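Local coordinates for protein N-acetyl-beta-D glucosaminidase (PDB 4ZM6) that probably hydrolyses beta-linked N-acetylglucosamine and, through its acetyl-coenzyme A-binding region, acetylates glucosamine, combining glycosidase and acetyltransferase modules in one fungal chain, at residues A[559-564]-A[655-660]; A[787-792]-A[848-853]; A[230-235]-A[241-246]; A[253-258]-A[263-268]. All blocks are in the same frame, centred on the assembly; numbering follows the deposited sequence.

Contact 1: residues A[559-564]-A[655-660]. With ACO (acetyl coenzyme *a), chain C.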
# COMPACT_ATOMS: atom_id res chain seq x y z
N ASP A 559 26.79 20.29 -2.73
CA ASP A 559 27.67 19.80 -1.68
C ASP A 559 28.54 18.63 -2.15
O ASP A 559 29.72 18.56 -1.80
CB ASP A 559 26.83 19.39 -0.46
CG ASP A 559 27.66 19.15 0.77
OD1 ASP A 559 28.82 19.62 0.83
OD2 ASP A 559 27.15 18.49 1.70
N ILE A 560 27.97 17.73 -2.96
CA ILE A 560 28.64 16.50 -3.40
C ILE A 560 29.31 16.63 -4.76
O ILE A 560 30.43 16.15 -4.94
CB ILE A 560 27.62 15.33 -3.46
CG1 ILE A 560 27.18 14.97 -2.04
CG2 ILE A 560 28.21 14.12 -4.17
CD1 ILE A 560 26.02 14.01 -1.98
N PHE A 561 28.61 17.23 -5.72
CA PHE A 561 29.08 17.33 -7.11
C PHE A 561 29.44 18.77 -7.53
O PHE A 561 29.86 18.98 -8.67
CB PHE A 561 28.00 16.82 -8.06
CG PHE A 561 27.66 15.37 -7.90
CD1 PHE A 561 28.57 14.39 -8.27
CD2 PHE A 561 26.42 14.98 -7.41
CE1 PHE A 561 28.25 13.04 -8.14
CE2 PHE A 561 26.10 13.64 -7.28
CZ PHE A 561 27.02 12.67 -7.64
N GLY A 562 29.29 19.74 -6.63
CA GLY A 562 29.44 21.15 -6.98
C GLY A 562 30.75 21.57 -7.63
O GLY A 562 30.77 22.52 -8.42
N LYS A 563 31.85 20.89 -7.30
CA LYS A 563 33.17 21.25 -7.83
C LYS A 563 33.29 21.00 -9.33
O LYS A 563 33.57 21.92 -10.09
CB LYS A 563 34.29 20.51 -7.08
N ASP A 564 33.06 19.76 -9.76
CA ASP A 564 33.19 19.38 -11.18
C ASP A 564 31.89 19.50 -11.98
O ASP A 564 31.93 19.56 -13.21
CB ASP A 564 33.70 17.94 -11.31
CG ASP A 564 35.16 17.79 -10.94
OD1 ASP A 564 35.76 18.76 -10.42
OD2 ASP A 564 35.71 16.70 -11.16
N ARG A 655 18.51 12.56 -17.87
CA ARG A 655 19.77 12.03 -17.35
C ARG A 655 20.65 13.06 -16.68
O ARG A 655 20.84 14.15 -17.19
CB ARG A 655 20.54 11.41 -18.52
CG ARG A 655 22.02 11.15 -18.25
CD ARG A 655 22.85 11.22 -19.51
NE ARG A 655 22.18 10.62 -20.66
CZ ARG A 655 22.67 10.64 -21.90
NH1 ARG A 655 23.85 11.20 -22.15
NH2 ARG A 655 21.97 10.09 -22.88
N PHE A 656 21.21 12.68 -15.53
CA PHE A 656 22.37 13.37 -14.96
C PHE A 656 23.65 12.76 -15.51
O PHE A 656 24.53 13.47 -15.99
CB PHE A 656 22.39 13.24 -13.44
CG PHE A 656 21.19 13.81 -12.76
CD1 PHE A 656 21.04 15.17 -12.61
CD2 PHE A 656 20.22 12.97 -12.22
CE1 PHE A 656 19.94 15.70 -11.95
CE2 PHE A 656 19.12 13.48 -11.56
CZ PHE A 656 18.97 14.85 -11.43
N PHE A 657 23.75 11.43 -15.43
CA PHE A 657 24.90 10.68 -15.93
C PHE A 657 24.43 9.42 -16.67
O PHE A 657 23.41 8.83 -16.31
CB PHE A 657 25.80 10.26 -14.76
CG PHE A 657 26.21 11.39 -13.85
CD1 PHE A 657 26.90 12.49 -14.34
CD2 PHE A 657 25.95 11.33 -12.49
CE1 PHE A 657 27.28 13.52 -13.50
CE2 PHE A 657 26.33 12.36 -11.64
CZ PHE A 657 27.00 13.46 -12.14
N PRO A 658 25.17 9.00 -17.72
CA PRO A 658 24.85 7.78 -18.46
C PRO A 658 25.40 6.53 -17.77
O PRO A 658 24.93 5.43 -18.03
CB PRO A 658 25.57 7.99 -19.79
CG PRO A 658 26.78 8.77 -19.41
CD PRO A 658 26.34 9.69 -18.30
N GLY A 659 26.42 6.72 -16.94
CA GLY A 659 26.99 5.66 -16.13
C GLY A 659 27.56 6.32 -14.90
O GLY A 659 27.01 7.33 -14.45
N VAL A 660 28.65 5.79 -14.37
CA VAL A 660 29.24 6.36 -13.17
C VAL A 660 30.48 7.17 -13.55
O VAL A 660 31.41 6.63 -14.15
CB VAL A 660 29.62 5.28 -12.14
CG1 VAL A 660 30.16 5.92 -10.86
CG2 VAL A 660 28.42 4.39 -11.84
N1A ACO C . 29.75 0.82 10.37
C2A ACO C . 30.89 0.55 9.69
N3A ACO C . 30.96 0.58 8.34
C4A ACO C . 29.87 0.89 7.58
C5A ACO C . 28.60 1.19 8.27
C6A ACO C . 28.59 1.14 9.75
N6A ACO C . 27.46 1.40 10.44
N7A ACO C . 27.70 1.45 7.32
C8A ACO C . 28.32 1.33 6.12
N9A ACO C . 29.62 0.99 6.27
C1B ACO C . 30.59 0.79 5.16
C2B ACO C . 30.70 -0.67 4.74
O2B ACO C . 32.07 -1.05 4.61
C3B ACO C . 29.94 -0.80 3.43
O3B ACO C . 30.52 -1.72 2.49
P3B ACO C . 31.86 -1.51 1.60
O7A ACO C . 31.40 -0.78 0.36
O8A ACO C . 32.83 -0.77 2.49
O9A ACO C . 32.28 -2.93 1.32
C4B ACO C . 29.84 0.64 2.91
O4B ACO C . 30.15 1.52 4.00
C5B ACO C . 28.46 0.94 2.34
O5B ACO C . 28.23 2.33 2.48
P1A ACO C . 26.79 2.93 2.83
O1A ACO C . 26.92 3.70 4.12
O2A ACO C . 25.70 1.89 2.68
O3A ACO C . 26.72 3.91 1.56
P2A ACO C . 26.86 5.50 1.74
O4A ACO C . 25.77 5.95 2.67
O5A ACO C . 28.29 5.84 2.06
O6A ACO C . 26.55 5.97 0.24
CBP ACO C . 27.40 6.48 -1.97
CCP ACO C . 27.32 5.46 -0.85
CDP ACO C . 26.01 6.77 -2.51
CEP ACO C . 28.25 5.90 -3.09
CAP ACO C . 28.04 7.74 -1.38
OAP ACO C . 29.44 7.54 -1.23
C9P ACO C . 27.79 8.98 -2.18
O9P ACO C . 26.86 9.71 -1.88
N8P ACO C . 28.61 9.26 -3.20
C7P ACO C . 28.44 10.48 -3.97
C6P ACO C . 29.23 10.47 -5.27
C5P ACO C . 28.74 9.51 -6.33
O5P ACO C . 29.58 9.13 -7.12
N4P ACO C . 27.45 9.12 -6.42
C3P ACO C . 26.97 8.25 -7.49
C2P ACO C . 26.46 9.03 -8.72
S1P ACO C . 26.39 8.04 -10.19
C ACO C . 24.87 7.37 -10.19
O ACO C . 24.13 7.54 -9.24
CH3 ACO C . 24.47 6.56 -11.37

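Contact 2: residues A[787-792]-A[848-853]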
# COMPACT_ATOMS: atom_id res chain seq x y z
N ASP A 787 28.60 28.62 -16.11
CA ASP A 787 29.70 29.37 -16.72
C ASP A 787 31.04 28.62 -16.72
O ASP A 787 31.85 28.79 -17.63
CB ASP A 787 29.89 30.73 -16.04
CG ASP A 787 28.68 31.63 -16.19
OD1 ASP A 787 27.56 31.11 -16.37
OD2 ASP A 787 28.86 32.87 -16.11
N LYS A 788 31.26 27.79 -15.70
CA LYS A 788 32.53 27.07 -15.56
C LYS A 788 32.61 25.80 -16.42
O LYS A 788 33.66 25.16 -16.48
CB LYS A 788 32.79 26.74 -14.08
N LEU A 789 31.51 25.44 -17.07
CA LEU A 789 31.46 24.24 -17.91
C LEU A 789 31.23 24.65 -19.37
O LEU A 789 32.12 25.24 -19.98
CB LEU A 789 30.36 23.29 -17.40
CG LEU A 789 30.46 22.81 -15.95
CD1 LEU A 789 29.39 21.76 -15.70
CD2 LEU A 789 31.85 22.27 -15.64
N PHE A 790 30.07 24.32 -19.93
CA PHE A 790 29.62 24.88 -21.20
C PHE A 790 28.89 26.16 -20.81
O PHE A 790 28.37 26.26 -19.71
CB PHE A 790 28.68 23.92 -21.92
CG PHE A 790 29.30 22.58 -22.22
CD1 PHE A 790 29.43 21.62 -21.23
CD2 PHE A 790 29.75 22.28 -23.50
CE1 PHE A 790 30.00 20.39 -21.50
CE2 PHE A 790 30.32 21.05 -23.77
CZ PHE A 790 30.45 20.11 -22.78
N GLY A 791 28.85 27.14 -21.70
CA GLY A 791 28.33 28.44 -21.30
C GLY A 791 26.83 28.58 -21.49
O GLY A 791 26.09 27.60 -21.47
N GLU A 792 26.41 29.83 -21.66
CA GLU A 792 25.11 30.16 -22.21
C GLU A 792 25.12 29.88 -23.71
O GLU A 792 24.18 29.32 -24.25
CB GLU A 792 24.81 31.64 -21.99
CG GLU A 792 24.60 32.02 -20.54
CD GLU A 792 23.18 31.76 -20.10
OE1 GLU A 792 22.26 32.42 -20.64
OE2 GLU A 792 22.98 30.90 -19.21
N LYS A 848 37.48 17.19 -28.25
CA LYS A 848 38.32 16.44 -27.32
C LYS A 848 37.46 16.00 -26.14
O LYS A 848 36.39 16.57 -25.91
CB LYS A 848 39.52 17.28 -26.87
CG LYS A 848 39.23 18.39 -25.86
CD LYS A 848 40.42 19.35 -25.79
CE LYS A 848 40.69 19.84 -24.38
NZ LYS A 848 39.68 20.84 -23.93
N THR A 849 37.90 14.97 -25.41
CA THR A 849 37.04 14.35 -24.39
C THR A 849 36.94 15.27 -23.18
O THR A 849 37.91 15.92 -22.79
CB THR A 849 37.48 12.92 -23.95
OG1 THR A 849 38.21 12.99 -22.72
CG2 THR A 849 38.32 12.20 -25.01
N TRP A 850 35.75 15.32 -22.59
CA TRP A 850 35.44 16.27 -21.54
C TRP A 850 35.34 15.57 -20.18
O TRP A 850 35.94 16.02 -19.20
CB TRP A 850 34.11 16.96 -21.87
CG TRP A 850 33.67 17.91 -20.81
CD1 TRP A 850 34.36 18.98 -20.33
CD2 TRP A 850 32.44 17.87 -20.10
NE1 TRP A 850 33.64 19.61 -19.36
CE2 TRP A 850 32.45 18.95 -19.19
CE3 TRP A 850 31.32 17.03 -20.13
CZ2 TRP A 850 31.38 19.22 -18.32
CZ3 TRP A 850 30.26 17.29 -19.26
CH2 TRP A 850 30.30 18.38 -18.38
N ARG A 851 34.56 14.50 -20.14
CA ARG A 851 34.41 13.69 -18.94
C ARG A 851 34.19 12.23 -19.36
O ARG A 851 33.66 11.98 -20.45
CB ARG A 851 33.23 14.17 -18.10
CG ARG A 851 33.33 15.59 -17.57
CD ARG A 851 34.32 15.70 -16.42
NE ARG A 851 34.55 17.09 -16.01
CZ ARG A 851 33.69 17.83 -15.31
NH1 ARG A 851 32.52 17.33 -14.93
NH2 ARG A 851 34.00 19.07 -14.98
N SER A 852 34.57 11.29 -18.50
CA SER A 852 34.41 9.86 -18.80
C SER A 852 33.55 9.16 -17.75
O SER A 852 33.51 9.56 -16.59
CB SER A 852 35.78 9.18 -18.90
OG SER A 852 36.61 9.84 -19.84
N TYR A 853 32.84 8.11 -18.18
CA TYR A 853 31.99 7.32 -17.29
C TYR A 853 32.18 5.83 -17.53
O TYR A 853 32.53 5.42 -18.63
CB TYR A 853 30.51 7.66 -17.52
CG TYR A 853 30.21 9.13 -17.68
CD1 TYR A 853 30.27 9.74 -18.92
CD2 TYR A 853 29.86 9.92 -16.58
CE1 TYR A 853 30.00 11.08 -19.08
CE2 TYR A 853 29.59 11.27 -16.73
CZ TYR A 853 29.66 11.84 -17.99
OH TYR A 853 29.40 13.18 -18.16

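Contact 3: residues A[230-235]-A[241-246]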
# COMPACT_ATOMS: atom_id res chain seq x y z
N VAL A 230 2.44 -25.90 0.24
CA VAL A 230 1.41 -25.86 1.26
C VAL A 230 1.83 -26.74 2.43
O VAL A 230 1.91 -27.96 2.31
CB VAL A 230 0.07 -26.35 0.69
CG1 VAL A 230 -1.04 -26.15 1.71
CG2 VAL A 230 -0.25 -25.62 -0.60
N GLY A 231 2.11 -26.11 3.57
CA GLY A 231 2.45 -26.85 4.78
C GLY A 231 1.26 -27.59 5.36
O GLY A 231 0.16 -27.59 4.78
N HIS A 232 1.48 -28.23 6.51
CA HIS A 232 0.44 -28.99 7.19
C HIS A 232 0.00 -28.27 8.46
O HIS A 232 0.68 -28.32 9.48
CB HIS A 232 0.95 -30.39 7.55
CG HIS A 232 1.69 -31.06 6.44
ND1 HIS A 232 1.07 -31.49 5.28
CD2 HIS A 232 3.00 -31.37 6.30
CE1 HIS A 232 1.96 -32.04 4.49
NE2 HIS A 232 3.14 -31.99 5.08
N MET A 233 -1.13 -27.57 8.37
CA MET A 233 -1.73 -26.90 9.52
C MET A 233 -3.26 -26.91 9.43
O MET A 233 -3.83 -26.84 8.34
CB MET A 233 -1.19 -25.47 9.66
CG MET A 233 -0.92 -24.74 8.36
SD MET A 233 0.44 -23.57 8.50
CE MET A 233 1.23 -23.79 6.92
N LEU A 234 -3.90 -27.00 10.60
CA LEU A 234 -5.35 -27.09 10.69
C LEU A 234 -5.93 -25.69 10.79
O LEU A 234 -5.54 -24.91 11.67
CB LEU A 234 -5.74 -27.94 11.92
CG LEU A 234 -7.10 -28.66 11.94
CD1 LEU A 234 -8.26 -27.68 11.91
CD2 LEU A 234 -7.21 -29.66 10.80
N LEU A 235 -6.86 -25.37 9.89
CA LEU A 235 -7.51 -24.07 9.85
C LEU A 235 -9.02 -24.25 10.00
O LEU A 235 -9.73 -24.38 9.00
CB LEU A 235 -7.16 -23.35 8.54
CG LEU A 235 -5.70 -22.87 8.48
CD1 LEU A 235 -5.02 -23.31 7.19
CD2 LEU A 235 -5.61 -21.36 8.66
N ASP A 241 -11.78 -30.64 9.45
CA ASP A 241 -11.61 -32.09 9.35
C ASP A 241 -10.17 -32.49 9.04
O ASP A 241 -9.63 -33.41 9.66
CB ASP A 241 -12.54 -32.68 8.28
CG ASP A 241 -14.01 -32.46 8.60
OD1 ASP A 241 -14.37 -32.35 9.79
OD2 ASP A 241 -14.81 -32.42 7.64
N VAL A 242 -9.54 -31.79 8.09
CA VAL A 242 -8.20 -32.18 7.62
C VAL A 242 -7.22 -31.02 7.51
O VAL A 242 -7.60 -29.85 7.47
CB VAL A 242 -8.26 -32.90 6.27
CG1 VAL A 242 -8.83 -34.30 6.45
CG2 VAL A 242 -9.08 -32.10 5.25
N VAL A 243 -5.95 -31.39 7.43
CA VAL A 243 -4.84 -30.46 7.45
C VAL A 243 -4.73 -29.71 6.10
O VAL A 243 -5.14 -30.24 5.06
CB VAL A 243 -3.53 -31.20 7.84
CG1 VAL A 243 -2.73 -31.65 6.62
CG2 VAL A 243 -2.68 -30.36 8.77
N SER A 244 -4.18 -28.50 6.13
CA SER A 244 -4.20 -27.57 4.99
C SER A 244 -3.75 -28.15 3.64
O SER A 244 -4.33 -27.81 2.60
CB SER A 244 -3.35 -26.34 5.30
OG SER A 244 -2.04 -26.70 5.71
N SER A 245 -2.73 -29.01 3.66
CA SER A 245 -2.17 -29.58 2.43
C SER A 245 -3.17 -30.39 1.61
O SER A 245 -3.04 -30.48 0.39
CB SER A 245 -0.98 -30.48 2.76
OG SER A 245 -0.10 -29.82 3.65
N ILE A 246 -4.16 -30.97 2.28
CA ILE A 246 -5.12 -31.87 1.64
C ILE A 246 -6.56 -31.33 1.69
O ILE A 246 -7.50 -32.04 1.32
CB ILE A 246 -5.05 -33.28 2.27
CG1 ILE A 246 -5.57 -33.27 3.72
CG2 ILE A 246 -3.61 -33.80 2.18
CD1 ILE A 246 -5.10 -34.42 4.58

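Contact 4: residues A[253-258]-A[263-268]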
# COMPACT_ATOMS: atom_id res chain seq x y z
N ASP A 253 -9.54 -23.36 -3.49
CA ASP A 253 -10.36 -22.17 -3.25
C ASP A 253 -9.55 -20.91 -2.97
O ASP A 253 -9.93 -19.82 -3.39
CB ASP A 253 -11.32 -22.41 -2.08
CG ASP A 253 -12.33 -23.49 -2.37
OD1 ASP A 253 -12.29 -24.08 -3.48
OD2 ASP A 253 -13.18 -23.76 -1.48
N LEU A 254 -8.43 -21.05 -2.26
CA LEU A 254 -7.69 -19.88 -1.81
C LEU A 254 -6.53 -19.57 -2.76
O LEU A 254 -6.46 -18.48 -3.32
CB LEU A 254 -7.18 -20.10 -0.39
CG LEU A 254 -6.83 -18.83 0.37
CD1 LEU A 254 -8.07 -17.97 0.60
CD2 LEU A 254 -6.17 -19.19 1.69
N LEU A 255 -5.64 -20.54 -2.94
CA LEU A 255 -4.44 -20.32 -3.73
C LEU A 255 -4.75 -20.23 -5.23
O LEU A 255 -4.27 -19.34 -5.92
CB LEU A 255 -3.41 -21.42 -3.45
CG LEU A 255 -1.98 -21.16 -3.91
CD1 LEU A 255 -1.48 -19.81 -3.41
CD2 LEU A 255 -1.06 -22.28 -3.43
N ARG A 256 -5.57 -21.15 -5.72
CA ARG A 256 -5.87 -21.24 -7.15
C ARG A 256 -6.95 -20.25 -7.57
O ARG A 256 -6.74 -19.46 -8.50
CB ARG A 256 -6.27 -22.67 -7.52
CG ARG A 256 -6.17 -22.98 -9.01
CD ARG A 256 -4.73 -23.01 -9.49
NE ARG A 256 -4.07 -24.28 -9.25
CZ ARG A 256 -2.77 -24.50 -9.43
NH1 ARG A 256 -1.97 -23.52 -9.83
NH2 ARG A 256 -2.26 -25.70 -9.18
N ARG A 257 -8.09 -20.28 -6.90
CA ARG A 257 -9.22 -19.42 -7.27
C ARG A 257 -9.03 -17.96 -6.82
O ARG A 257 -8.81 -17.09 -7.66
CB ARG A 257 -10.54 -20.00 -6.76
CG ARG A 257 -11.75 -19.11 -6.97
CD ARG A 257 -13.03 -19.87 -7.30
NE ARG A 257 -13.20 -21.10 -6.52
CZ ARG A 257 -13.29 -22.34 -7.02
NH1 ARG A 257 -13.24 -22.56 -8.33
NH2 ARG A 257 -13.44 -23.37 -6.19
N ARG A 258 -9.10 -17.70 -5.52
CA ARG A 258 -8.98 -16.34 -4.98
C ARG A 258 -7.73 -15.61 -5.49
O ARG A 258 -7.84 -14.58 -6.15
CB ARG A 258 -8.99 -16.36 -3.45
CG ARG A 258 -8.47 -15.09 -2.77
CD ARG A 258 -9.51 -14.44 -1.88
NE ARG A 258 -9.07 -13.13 -1.37
CZ ARG A 258 -8.17 -12.94 -0.41
NH1 ARG A 258 -7.56 -13.96 0.19
NH2 ARG A 258 -7.87 -11.70 -0.03
N GLY A 263 0.88 -21.12 -11.21
CA GLY A 263 2.07 -21.97 -11.12
C GLY A 263 1.87 -23.31 -10.44
O GLY A 263 0.74 -23.74 -10.20
N VAL A 264 2.98 -23.98 -10.12
CA VAL A 264 2.94 -25.31 -9.49
C VAL A 264 2.64 -25.21 -8.00
O VAL A 264 3.26 -24.42 -7.28
CB VAL A 264 4.28 -26.06 -9.69
CG1 VAL A 264 4.33 -27.32 -8.82
CG2 VAL A 264 4.47 -26.41 -11.15
N ILE A 265 1.70 -26.02 -7.53
CA ILE A 265 1.45 -26.17 -6.10
C ILE A 265 1.94 -27.54 -5.66
O ILE A 265 1.60 -28.56 -6.27
CB ILE A 265 -0.05 -26.02 -5.77
CG1 ILE A 265 -0.61 -24.75 -6.43
CG2 ILE A 265 -0.25 -25.97 -4.26
CD1 ILE A 265 -2.10 -24.55 -6.20
N ILE A 266 2.74 -27.56 -4.60
CA ILE A 266 3.35 -28.79 -4.07
C ILE A 266 3.10 -28.86 -2.56
O ILE A 266 2.86 -27.83 -1.92
CB ILE A 266 4.87 -28.84 -4.40
CG1 ILE A 266 5.49 -30.16 -3.94
CG2 ILE A 266 5.62 -27.67 -3.76
CD1 ILE A 266 6.84 -30.44 -4.56
N THR A 267 3.12 -30.06 -1.99
CA THR A 267 2.95 -30.23 -0.54
C THR A 267 4.29 -30.20 0.18
O THR A 267 5.35 -30.39 -0.43
CB THR A 267 2.26 -31.56 -0.16
OG1 THR A 267 3.22 -32.63 -0.18
CG2 THR A 267 1.10 -31.88 -1.11
N ASP A 268 4.24 -29.98 1.49
CA ASP A 268 5.37 -30.25 2.36
C ASP A 268 5.45 -31.78 2.51
O ASP A 268 4.53 -32.49 2.10
CB ASP A 268 5.17 -29.55 3.72
CG ASP A 268 6.46 -29.45 4.54
OD1 ASP A 268 7.49 -30.02 4.13
OD2 ASP A 268 6.44 -28.80 5.60

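Contact 1: residues A[559-564]-A[655-660]
Phe561 and Phe657 reach across a wide gap between two backbones, segment 559-564, which begins in a helix, and the irregular loop 655-660, whose nearest CA atoms, those of Phe561 and Phe656, are 11.1 Å apart. No hydrogen bond crosses, and the contact rests on two buried aromatic rings. Each side chain starts toward the other segment, and long flat groups suit such a span. The rings form a T-shaped (edge-to-face) pair: the edge of Phe657 is turned to the face of Phe561, with centroids 5.5 Å apart and planes at 62°. CE2 of Phe657 makes the closest approach, 4.0 Å from Phe561 CE1, and stands above the rim of that ring rather than its centre. The opposite face of Phe561 is covered at its centre by CG2 of its neighbour Ile560. With CG anti to the carbonyl carbon (chi1 -63°), the Phe561 ring lies between these two groups and presents its edge to acetyl coenzyme A, where CZ is 3.8 Å from the amide nitrogen N4P. The branched Ile560 serves twice, because CG2 also lies 3.7 Å from C7P of the pantetheine arm. Phe657 comes near the thioester, its CD2 being 4.0 Å from the sulfur S1P. Leu615 and Met617 of strand 608-618 pack on Phe561, while Trp565 meets Phe657 edge-to-face. Apolar walls suit the cofactor's uncharged arm: Ile560 and Phe561 belong to the acetyl-coenzyme A pocket of a GCN5-related N-acetyltransferase (GNAT) domain, and Phe657 backs Phe561 beside it.

Contact 2: residues A[787-792]-A[848-853]
Arg851 NH2, which lies 3.9 Å from Leu789 CD2, is hydrogen-bonded to the backbone O of Asp564 outside the two segments. The same arginine takes part in a classic beta bulge: Trp850 and Arg851 in strand 847-857 both face Asp688 of the neighbouring antiparallel strand. The bulge lets both of these consecutive side chains start toward the loop 787-792, and that loop answers with two apolar residues. Phe790 points its edge at the six-membered ring of Trp850 in a T-shaped (edge-to-face) stack, with centroids 4.8 Å apart and planes at 71°. The broad indole suits this place because both of its faces are used. Arg851 CG lies over the rim of one, and the Phe790 edge comes to the other. CG anti to the backbone N (chi1 177°) sets the Trp850 indole between Arg851 CG and Phe790. Leu789 comes to the indole from its edge, CD2 being 4.1 Å from CZ2, and the two side chains cross at about a right angle. Around this cluster, Tyr832 meets Phe790 edge-to-face and Trp784 meets Trp850, while Trp565 makes a cation-pi contact with Arg851. At the middle of the stack, Phe790 CE1 stands 3.5 Å above the Trp850 ring plane, over its centre.

Contact 3: residues A[230-235]-A[241-246]
Gly231 O accepts two hydroxyl hydrogen bonds, from Ser244 OG and Ser245 OG, each at 2.5 Å. The donors come from opposite faces of the carbonyl plane, so the oxygen is held between them. Ser244 does more, since its OG also accepts from Met233 N (2.9 Å, N-H...O angle 156°) and its own N donates to Met233 O at 2.8 Å. Serine fits because one short hydroxyl can donate and accept at once. Ser244 OG sits between its backbone N and carbonyl carbon (chi1 53°), which turns it back to the 231-233 backbone. Ser245 OG also lies close to the ring of His232, whose NE2 is hydrogen-bonded to Cys269 O.

Beyond these bonds, apolar groups close the contact. Val243 CG2 packs 3.8 Å from His232 CB, using its branch against the base of the histidine. Leu234 CD2 reaches over the backbone of Val242, 3.4 Å from its O, and Leu235 CD1 rests on Ser244 CB. Val230 CG1 lies 3.7 Å from Ser245 CA. Glycine suits position 231 because Met233 CE folds back to 3.9 Å from Gly231 CA, on the side where a side chain would start.

From Val230, the last residue of strand 227-230, both segments run in the connection to helix 251-258 of the TIM-barrel-type glycoside hydrolase family 3 N-terminal domain: Val230 pairs with strand 264-267 through Ile266, while Val242 and Ile246 pack on Met287 of helix 281-291.

Contact 4: residues A[253-258]-A[263-268]
Within 253-258, Leu255 is the first residue to touch the strand segment 263-268, in a beta-alpha-beta unit that starts at strand 227-230, part of the glycoside hydrolase family 3 N-terminal domain of TIM-barrel type. It points at the strand, and its CD2 meets Ile265 CD1 tip to tip at 3.7 Å. Leucine and isoleucine, both buried, meet between helix and sheet with branched apolar ends. Arg256 comes next. Bends at chi2 and chi3 (68° and 83°) carry its guanidinium to the start of the strand, the Arg256 and Ile265 side chains sliding past each other in opposite directions. NH1 donates to Gly263 O at 2.7 Å, nearly straight at 172°, in both the carbonyl plane and the guanidinium plane. One face of the group is covered by Ile265 CD1, while NH2 makes a salt bridge to Asp294. An arginine suits this border, since its flat faces, which carry no N-H, can lie against isoleucine while the N-H groups at its edge serve a carbonyl and a carboxylate. Arg257 makes a salt bridge with Asp253 OD1, in which the NH2 hydrogen bond is weak. Arg258 NE forms a salt bridge with Asp542 of the second subunit. The backbone N of Arg258 donates to Asp253 O at 3.1 Å, completing a wider, pi-type turn.

How the contacts relate
Along the chain the contacts come in the order 3, 4, 1, 2, and they form two groups on opposite sides of the chain's centre. Contacts 3 and 4 have centres 12 Å apart in the glycoside hydrolase family 3 N-terminal domain and share the sheet of strands 227-230 and 264-267, where Val230 N probably hydrogen-bonds to Ile266 O at 2.9 Å. Contacts 1 and 2, also 12 Å apart between centres, lie in two successive N-acetyltransferase regions that touch, with Tyr853 packing on Pro658 and Val660 and a probable 2.8 Å hydrogen bond from Arg851 NH2 to Asp564 O. The two groups are about 49 to 66 Å apart between centres, consistent with glycosidase and acetyltransferase activities housed in separate modules.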